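Local coordinates for sulfatase (Bacteroides fragilis CAG:558, PDB 6USS), which probably hydrolyses aryl sulfate esters as a calcium-dependent sulfatase of a human gut bacterium, at residues A[187-196]-A[214-222]; A[232-243]-A[254-262]. The protein carries 1 engineered substitution. All coordinates share one frame; numbering follows the deposited sequence.

Interaction 1: A[187-196]-A[214-222]; sequences IAGHAGGGLA and PWFAVPGLD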
loop_
_atom_site.group_PDB
_atom_site.type_symbol
_atom_site.label_atom_id
_atom_site.label_comp_id
_atom_site.label_asym_id
_atom_site.label_seq_id
_atom_site.Cartn_x
_atom_site.Cartn_y
_atom_site.Cartn_z
ATOM N N ILE A 187 5.539 -4.606 7.407
ATOM C CA ILE A 187 6.332 -4.594 8.629
ATOM C C ILE A 187 7.789 -4.830 8.231
ATOM O O ILE A 187 8.150 -5.927 7.770
ATOM C CB ILE A 187 5.864 -5.650 9.641
ATOM C CG1 ILE A 187 4.420 -5.384 10.088
ATOM C CG2 ILE A 187 6.805 -5.699 10.837
ATOM C CD1 ILE A 187 3.727 -6.628 10.690
ATOM N N ALA A 188 8.619 -3.796 8.395
ATOM C CA ALA A 188 10.083 -3.864 8.324
ATOM C C ALA A 188 10.629 -4.125 6.917
ATOM O O ALA A 188 11.827 -4.428 6.768
ATOM C CB ALA A 188 10.634 -4.922 9.290
ATOM N N GLY A 189 9.803 -4.020 5.880
ATOM C CA GLY A 189 10.232 -4.363 4.538
ATOM C C GLY A 189 10.788 -3.157 3.811
ATOM O O GLY A 189 10.126 -2.120 3.713
ATOM N N HIS A 190 12.006 -3.294 3.301
ATOM C CA HIS A 190 12.591 -2.228 2.498
ATOM C C HIS A 190 13.521 -2.867 1.472
ATOM O O HIS A 190 13.363 -4.042 1.121
ATOM C CB HIS A 190 13.278 -1.193 3.407
ATOM C CG HIS A 190 14.425 -1.739 4.203
ATOM N ND1 HIS A 190 15.695 -1.199 4.144
ATOM C CD2 HIS A 190 14.494 -2.768 5.082
ATOM C CE1 HIS A 190 16.496 -1.873 4.951
ATOM N NE2 HIS A 190 15.793 -2.830 5.531
ATOM N N ALA A 191 14.485 -2.089 0.977
ATOM C CA ALA A 191 15.415 -2.582 -0.035
ATOM C C ALA A 191 16.519 -3.442 0.548
ATOM O O ALA A 191 17.175 -4.174 -0.202
ATOM C CB ALA A 191 16.056 -1.416 -0.791
ATOM N N GLY A 192 16.750 -3.363 1.857
ATOM C CA GLY A 192 17.787 -4.156 2.484
ATOM C C GLY A 192 17.572 -5.661 2.426
ATOM O O GLY A 192 16.499 -6.175 2.778
ATOM N N GLY A 193 18.602 -6.381 1.990
ATOM C CA GLY A 193 18.589 -7.829 2.026
ATOM C C GLY A 193 19.243 -8.395 3.272
ATOM O O GLY A 193 19.142 -9.598 3.527
ATOM N N GLY A 194 19.936 -7.559 4.048
ATOM C CA GLY A 194 20.522 -8.034 5.293
ATOM C C GLY A 194 20.002 -7.268 6.489
ATOM O O GLY A 194 18.959 -6.615 6.389
ATOM N N LEU A 195 20.707 -7.323 7.619
ATOM C CA LEU A 195 20.305 -6.543 8.781
ATOM C C LEU A 195 21.528 -6.200 9.610
ATOM O O LEU A 195 22.425 -7.029 9.786
ATOM C CB LEU A 195 19.279 -7.273 9.652
ATOM C CG LEU A 195 19.780 -8.453 10.468
ATOM C CD1 LEU A 195 18.798 -8.751 11.590
ATOM C CD2 LEU A 195 19.975 -9.671 9.553
ATOM N N ALA A 196 21.532 -4.977 10.139
ATOM C CA ALA A 196 22.686 -4.499 10.886
ATOM C C ALA A 196 22.879 -5.276 12.186
ATOM O O ALA A 196 24.011 -5.612 12.541
ATOM C CB ALA A 196 22.539 -3.002 11.160
ATOM N N PRO A 214 23.012 2.988 8.486
ATOM C CA PRO A 214 23.527 1.922 7.616
ATOM C C PRO A 214 22.425 1.308 6.758
ATOM O O PRO A 214 21.255 1.278 7.141
ATOM C CB PRO A 214 24.102 0.894 8.604
ATOM C CG PRO A 214 23.443 1.190 9.919
ATOM C CD PRO A 214 23.193 2.676 9.918
ATOM N N TRP A 215 22.829 0.815 5.580
ATOM C CA TRP A 215 21.916 0.188 4.622
ATOM C C TRP A 215 20.906 -0.763 5.261
ATOM O O TRP A 215 19.710 -0.717 4.950
ATOM C CB TRP A 215 22.719 -0.592 3.575
ATOM C CG TRP A 215 23.499 0.240 2.607
ATOM C CD1 TRP A 215 23.664 1.599 2.622
ATOM C CD2 TRP A 215 24.239 -0.243 1.476
ATOM N NE1 TRP A 215 24.454 1.991 1.565
ATOM C CE2 TRP A 215 24.820 0.880 0.846
ATOM C CE3 TRP A 215 24.464 -1.518 0.935
ATOM C CZ2 TRP A 215 25.607 0.767 -0.299
ATOM C CZ3 TRP A 215 25.251 -1.630 -0.202
ATOM C CH2 TRP A 215 25.818 -0.492 -0.805
ATOM N N PHE A 216 21.378 -1.654 6.139
ATOM C CA PHE A 216 20.581 -2.779 6.612
ATOM C C PHE A 216 19.971 -2.537 7.990
ATOM O O PHE A 216 19.551 -3.493 8.646
ATOM C CB PHE A 216 21.423 -4.064 6.618
ATOM C CG PHE A 216 21.947 -4.462 5.254
ATOM C CD1 PHE A 216 21.406 -3.916 4.086
ATOM C CD2 PHE A 216 22.971 -5.387 5.133
ATOM C CE1 PHE A 216 21.887 -4.273 2.830
ATOM C CE2 PHE A 216 23.455 -5.748 3.877
ATOM C CZ PHE A 216 22.911 -5.186 2.725
ATOM N N ALA A 217 19.914 -1.286 8.448
ATOM C CA ALA A 217 19.131 -1.003 9.642
ATOM C C ALA A 217 17.676 -1.390 9.394
ATOM O O ALA A 217 17.126 -1.135 8.313
ATOM C CB ALA A 217 19.238 0.474 10.019
ATOM N N VAL A 218 17.056 -2.021 10.389
ATOM C CA VAL A 218 15.720 -2.589 10.254
ATOM C C VAL A 218 14.687 -1.504 10.588
ATOM O O VAL A 218 14.694 -0.999 11.720
ATOM C CB VAL A 218 15.525 -3.822 11.143
ATOM C CG1 VAL A 218 14.192 -4.499 10.805
ATOM C CG2 VAL A 218 16.677 -4.794 10.959
ATOM N N PRO A 219 13.809 -1.140 9.664
ATOM C CA PRO A 219 12.796 -0.124 9.955
ATOM C C PRO A 219 11.533 -0.772 10.514
ATOM O O PRO A 219 11.358 -1.993 10.485
ATOM C CB PRO A 219 12.546 0.510 8.579
ATOM C CG PRO A 219 12.813 -0.609 7.603
ATOM C CD PRO A 219 13.793 -1.561 8.247
ATOM N N GLY A 220 10.656 0.071 11.054
ATOM C CA GLY A 220 9.349 -0.404 11.456
ATOM C C GLY A 220 9.264 -1.088 12.803
ATOM O O GLY A 220 8.222 -1.679 13.106
ATOM N N LEU A 221 10.312 -1.031 13.633
ATOM C CA LEU A 221 10.304 -1.704 14.930
ATOM C C LEU A 221 10.781 -0.763 16.031
ATOM O O LEU A 221 11.455 -1.186 16.985
ATOM C CB LEU A 221 11.161 -2.967 14.889
ATOM C CG LEU A 221 10.748 -3.983 13.821
ATOM C CD1 LEU A 221 11.795 -5.075 13.704
ATOM C CD2 LEU A 221 9.354 -4.571 14.123
ATOM N N ASP A 222 10.432 0.521 15.901
ATOM C CA ASP A 222 10.989 1.543 16.776
ATOM C C ASP A 222 10.620 1.290 18.238
ATOM O O ASP A 222 11.438 1.525 19.136
ATOM C CB ASP A 222 10.528 2.932 16.316
ATOM C CG ASP A 222 11.104 3.350 14.928
ATOM O OD1 ASP A 222 11.448 2.487 14.080
ATOM O OD2 ASP A 222 11.197 4.572 14.683
HETATM O O HOH W 1 17.305 -4.326 7.348
#
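Pro-214 lies at the exposed end of the contact, its CG loosely beside the methyl of Ala-196. It also opens a type I turn, which its carbonyl O closes by accepting the N-H of Ala-217. The carbonyl O of Trp-215 meets the edge of the His-190 imidazole near the ring plane, 3.4 Å from CE1, while the indole is directed off to stack on Tyr-111. Phe-216 is the main side chain here: its CG stands beside the backbone N (chi1 -61°), which brings one face of the ring against the bare backbone of Gly-194. Gly-194 CA sits 4.0 Å from the Phe-216 ring centroid in a CH-pi contact, and only a residue lacking CB lets main chain and ring lie so close. The Phe-216 O accepts the N-H of Ala-196 at 2.9 Å from above the carbonyl plane (63° out of it). A water links this carbonyl to Gly-194 O and to His-190 NE2. These loops are part of the long, irregular excursion between strand 185-187 and helix 231-247 of the sulfatase alpha/beta fold, and the glycine-rich run 192-194 passes near the calcium site, where Gly-193 O is bonded by Lys-165. Farther along, Val-218 uses both branches: CG1 packs on Ala-188 CB at 3.9 Å, and CG2 on Leu-195 CB at 3.8 Å. The rigid ring of Pro-219 suits the imidazole face of His-190, over which its CG rests 4.1 Å from the centroid. Pro-219 O, in turn, receives a CA-H...O contact from Ala-188 CA at 3.1 Å. Gly-220 takes a positive phi (82°), easy for glycine, and turns the chain beside Ala-188. Leu-221 ends the contact with CD2 against CG2 of Ile-187.

Interaction 2: A[232-243]-A[254-262]; sequences SEALTLEAIKAL and FLYMAHYAI
Helix 232-243 runs antiparallel to strand 254-258, the axes of these segments at 173° between their N-to-C directions and 10.2 Å apart at closest approach, with Ala-239 facing Met-257. The small methyl of Ala-239 leaves room for the thioether: its CB is 3.7 Å from Met-257 SD. Met-257 starts anti to its backbone N and then bends at chi2 (75°), a path that lays CE against the helix backbone, 3.7 Å from Leu-235 O, and crosswise to the Thr-236 side chain. One helical turn on from Ala-239, Leu-243 CD1 meets Leu-255 CD2 at 4.2 Å, a purely apolar junction. This is the helix-to-strand half of a right-handed beta-alpha-beta crossover: strands 185-187 and 253-258 are both parallel to 159-164, which lies between them, and helix 231-247 packs over the sheet. Past the strand's end polar groups join the contact. Ser-232 O already accepts from both the N and OG1 of Thr-236, the latter at 2.7 Å, and the edge of the His-259 ring faces it through CE1. Water joins Ser-232 OG, His-259 ND1 (2.7 Å) and Ala-261 N, while Ser-298 bonds to His-259 NE2, so both ring nitrogens are engaged. Leu-235 CD1 reaches the edge of the Tyr-260 ring at CD2, 3.9 Å away, the two side chains crossing at about a right angle.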
loop_
_atom_site.group_PDB
_atom_site.type_symbol
_atom_site.label_atom_id
_atom_site.label_comp_id
_atom_site.label_asym_id
_atom_site.label_seq_id
_atom_site.Cartn_x
_atom_site.Cartn_y
_atom_site.Cartn_z
ATOM N N SER A 232 13.777 -11.485 15.382
ATOM C CA SER A 232 12.828 -12.532 15.002
ATOM C C SER A 232 11.626 -12.564 15.926
ATOM O O SER A 232 10.530 -12.941 15.496
ATOM C CB SER A 232 13.518 -13.905 15.009
ATOM O OG SER A 232 14.807 -13.825 14.429
ATOM N N GLU A 233 11.825 -12.215 17.202
ATOM C CA GLU A 233 10.708 -12.107 18.135
ATOM C C GLU A 233 9.860 -10.882 17.813
ATOM O O GLU A 233 8.623 -10.969 17.739
ATOM C CB GLU A 233 11.227 -12.046 19.578
ATOM C CG GLU A 233 10.154 -12.047 20.683
ATOM C CD GLU A 233 9.214 -13.258 20.624
ATOM O OE1 GLU A 233 9.648 -14.363 20.219
ATOM O OE2 GLU A 233 8.024 -13.109 20.981
ATOM N N ALA A 234 10.516 -9.735 17.592
ATOM C CA ALA A 234 9.798 -8.523 17.217
ATOM C C ALA A 234 8.959 -8.745 15.968
ATOM O O ALA A 234 7.798 -8.316 15.898
ATOM C CB ALA A 234 10.779 -7.372 16.991
ATOM N N LEU A 235 9.530 -9.412 14.968
ATOM C CA LEU A 235 8.795 -9.658 13.735
ATOM C C LEU A 235 7.566 -10.513 13.994
ATOM O O LEU A 235 6.491 -10.251 13.439
ATOM C CB LEU A 235 9.711 -10.320 12.698
ATOM C CG LEU A 235 10.848 -9.446 12.163
ATOM C CD1 LEU A 235 11.673 -10.178 11.100
ATOM C CD2 LEU A 235 10.269 -8.139 11.612
ATOM N N THR A 236 7.704 -11.537 14.844
ATOM C CA THR A 236 6.569 -12.399 15.158
ATOM C C THR A 236 5.462 -11.636 15.887
ATOM O O THR A 236 4.280 -11.812 15.580
ATOM C CB THR A 236 7.036 -13.598 15.983
ATOM O OG1 THR A 236 8.180 -14.186 15.350
ATOM C CG2 THR A 236 5.932 -14.624 16.080
ATOM N N LEU A 237 5.817 -10.778 16.847
ATOM C CA LEU A 237 4.781 -10.065 17.585
ATOM C C LEU A 237 4.038 -9.073 16.695
ATOM O O LEU A 237 2.818 -8.912 16.834
ATOM C CB LEU A 237 5.374 -9.356 18.798
ATOM C CG LEU A 237 5.954 -10.324 19.824
ATOM C CD1 LEU A 237 6.983 -9.585 20.688
ATOM C CD2 LEU A 237 4.849 -10.963 20.672
ATOM N N GLU A 238 4.743 -8.405 15.769
ATOM C CA GLU A 238 4.039 -7.506 14.855
ATOM C C GLU A 238 3.233 -8.279 13.821
ATOM O O GLU A 238 2.160 -7.830 13.408
ATOM C CB GLU A 238 5.017 -6.556 14.172
ATOM C CG GLU A 238 5.733 -5.649 15.152
ATOM C CD GLU A 238 4.799 -4.638 15.838
ATOM O OE1 GLU A 238 4.152 -3.825 15.130
ATOM O OE2 GLU A 238 4.715 -4.665 17.089
ATOM N N ALA A 239 3.723 -9.441 13.396
ATOM C CA ALA A 239 2.909 -10.290 12.535
ATOM C C ALA A 239 1.640 -10.733 13.255
ATOM O O ALA A 239 0.556 -10.783 12.656
ATOM C CB ALA A 239 3.710 -11.505 12.068
ATOM N N ILE A 240 1.746 -11.049 14.547
ATOM C CA ILE A 240 0.556 -11.486 15.258
ATOM C C ILE A 240 -0.473 -10.357 15.311
ATOM O O ILE A 240 -1.668 -10.589 15.083
ATOM C CB ILE A 240 0.933 -12.032 16.647
ATOM C CG1 ILE A 240 1.652 -13.383 16.470
ATOM C CG2 ILE A 240 -0.308 -12.178 17.518
ATOM C CD1 ILE A 240 1.801 -14.204 17.739
ATOM N N LYS A 241 -0.034 -9.108 15.547
ATOM C CA LYS A 241 -1.020 -8.029 15.537
ATOM C C LYS A 241 -1.563 -7.758 14.149
ATOM O O LYS A 241 -2.718 -7.345 14.027
ATOM C CB LYS A 241 -0.465 -6.721 16.126
ATOM C CG LYS A 241 0.346 -6.858 17.391
ATOM C CD LYS A 241 1.236 -5.625 17.574
ATOM C CE LYS A 241 1.775 -5.501 19.004
ATOM N NZ LYS A 241 2.771 -4.376 19.069
ATOM N N ALA A 242 -0.765 -7.961 13.106
ATOM C CA ALA A 242 -1.323 -7.782 11.774
ATOM C C ALA A 242 -2.412 -8.808 11.498
ATOM O O ALA A 242 -3.374 -8.517 10.771
ATOM C CB ALA A 242 -0.233 -7.871 10.711
ATOM N N LEU A 243 -2.280 -9.998 12.099
ATOM C CA LEU A 243 -3.250 -11.073 11.939
ATOM C C LEU A 243 -4.507 -10.826 12.771
ATOM O O LEU A 243 -5.626 -11.103 12.314
ATOM C CB LEU A 243 -2.608 -12.404 12.330
ATOM C CG LEU A 243 -1.653 -13.041 11.326
ATOM C CD1 LEU A 243 -1.124 -14.373 11.849
ATOM C CD2 LEU A 243 -2.351 -13.240 9.995
ATOM N N PHE A 254 -3.184 -13.110 3.141
ATOM C CA PHE A 254 -1.936 -13.713 2.716
ATOM C C PHE A 254 -0.860 -13.011 3.523
ATOM O O PHE A 254 -0.735 -11.785 3.456
ATOM C CB PHE A 254 -1.734 -13.539 1.215
ATOM C CG PHE A 254 -0.352 -13.846 0.758
ATOM C CD1 PHE A 254 0.109 -15.150 0.726
ATOM C CD2 PHE A 254 0.501 -12.826 0.349
ATOM C CE1 PHE A 254 1.402 -15.438 0.283
ATOM C CE2 PHE A 254 1.800 -13.107 -0.085
ATOM C CZ PHE A 254 2.245 -14.412 -0.121
ATOM N N LEU A 255 -0.145 -13.766 4.340
ATOM C CA LEU A 255 0.961 -13.245 5.118
ATOM C C LEU A 255 2.258 -13.776 4.527
ATOM O O LEU A 255 2.476 -14.990 4.503
ATOM C CB LEU A 255 0.825 -13.657 6.578
ATOM C CG LEU A 255 2.086 -13.435 7.420
ATOM C CD1 LEU A 255 2.479 -11.995 7.372
ATOM C CD2 LEU A 255 1.862 -13.876 8.869
ATOM N N TYR A 256 3.110 -12.875 4.043
ATOM C CA TYR A 256 4.460 -13.247 3.611
ATOM C C TYR A 256 5.387 -13.016 4.795
ATOM O O TYR A 256 5.918 -11.922 4.993
ATOM C CB TYR A 256 4.903 -12.441 2.393
ATOM C CG TYR A 256 6.309 -12.752 1.869
ATOM C CD1 TYR A 256 6.790 -14.060 1.788
ATOM C CD2 TYR A 256 7.141 -11.726 1.420
ATOM C CE1 TYR A 256 8.082 -14.338 1.279
ATOM C CE2 TYR A 256 8.412 -11.989 0.914
ATOM C CZ TYR A 256 8.881 -13.297 0.844
ATOM O OH TYR A 256 10.150 -13.521 0.339
ATOM N N MET A 257 5.580 -14.061 5.599
ATOM C CA MET A 257 6.447 -13.983 6.777
ATOM C C MET A 257 7.868 -14.299 6.335
ATOM O O MET A 257 8.261 -15.459 6.249
ATOM C CB MET A 257 5.965 -14.945 7.855
ATOM C CG MET A 257 6.693 -14.808 9.172
ATOM S SD MET A 257 6.141 -13.330 10.038
ATOM C CE MET A 257 7.337 -13.230 11.380
ATOM N N ALA A 258 8.649 -13.253 6.051
ATOM C CA ALA A 258 9.984 -13.399 5.469
ATOM C C ALA A 258 11.030 -12.945 6.486
ATOM O O ALA A 258 11.353 -11.761 6.564
ATOM C CB ALA A 258 10.094 -12.611 4.163
ATOM N N HIS A 259 11.577 -13.901 7.238
ATOM C CA HIS A 259 12.503 -13.597 8.323
ATOM C C HIS A 259 13.805 -12.992 7.810
ATOM O O HIS A 259 14.259 -13.280 6.695
ATOM C CB HIS A 259 12.822 -14.859 9.132
ATOM C CG HIS A 259 11.831 -15.121 10.207
ATOM N ND1 HIS A 259 11.840 -14.436 11.401
ATOM C CD2 HIS A 259 10.766 -15.956 10.259
ATOM C CE1 HIS A 259 10.828 -14.841 12.148
ATOM N NE2 HIS A 259 10.164 -15.767 11.479
ATOM N N TYR A 260 14.403 -12.134 8.640
ATOM C CA TYR A 260 15.786 -11.753 8.386
ATOM C C TYR A 260 16.747 -12.849 8.833
ATOM O O TYR A 260 17.821 -13.005 8.237
ATOM C CB TYR A 260 16.114 -10.427 9.076
ATOM C CG TYR A 260 15.556 -9.243 8.341
ATOM C CD1 TYR A 260 16.199 -8.739 7.227
ATOM C CD2 TYR A 260 14.379 -8.639 8.751
ATOM C CE1 TYR A 260 15.687 -7.671 6.535
ATOM C CE2 TYR A 260 13.845 -7.564 8.064
ATOM C CZ TYR A 260 14.510 -7.075 6.949
ATOM O OH TYR A 260 14.021 -5.986 6.246
ATOM N N ALA A 261 16.385 -13.602 9.877
ATOM C CA ALA A 261 17.103 -14.822 10.225
ATOM C C ALA A 261 17.079 -15.787 9.044
ATOM O O ALA A 261 16.066 -15.911 8.353
ATOM C CB ALA A 261 16.459 -15.462 11.455
ATOM N N ILE A 262 18.183 -16.499 8.815
ATOM C CA ILE A 262 19.325 -16.593 9.716
ATOM C C ILE A 262 20.574 -15.953 9.103
ATOM O O ILE A 262 21.673 -16.512 9.155
ATOM C CB ILE A 262 19.577 -18.061 10.068
ATOM C CG1 ILE A 262 19.709 -18.892 8.778
ATOM C CG2 ILE A 262 18.450 -18.578 10.959
ATOM C CD1 ILE A 262 19.910 -20.395 9.004
HETATM O O HOH W 2 13.867 -12.701 11.512
#

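In the fold
From the N terminus, strand 185-187 runs directly into the first segment of interaction 1, which closes an irregular loop of 17 residues when 214-222 returns to 187-196. The chain then enters helix 231-247, crosses a short connection and comes back as strand 253-258, closing interaction 2. The two contacts therefore follow in series, neither nesting nor crossing. In space they adjoin: Tyr-260 OH probably hydrogen-bonds to Ala-188 O, and Ile-187 CD1 packs against Glu-238 O. Interaction 1 folds the 214-222 loop back on 187-196, whose glycines pass near the calcium site, whereas interaction 2 ties a covering helix to the central sheet that bears Asp-42 just beyond strand 35-41.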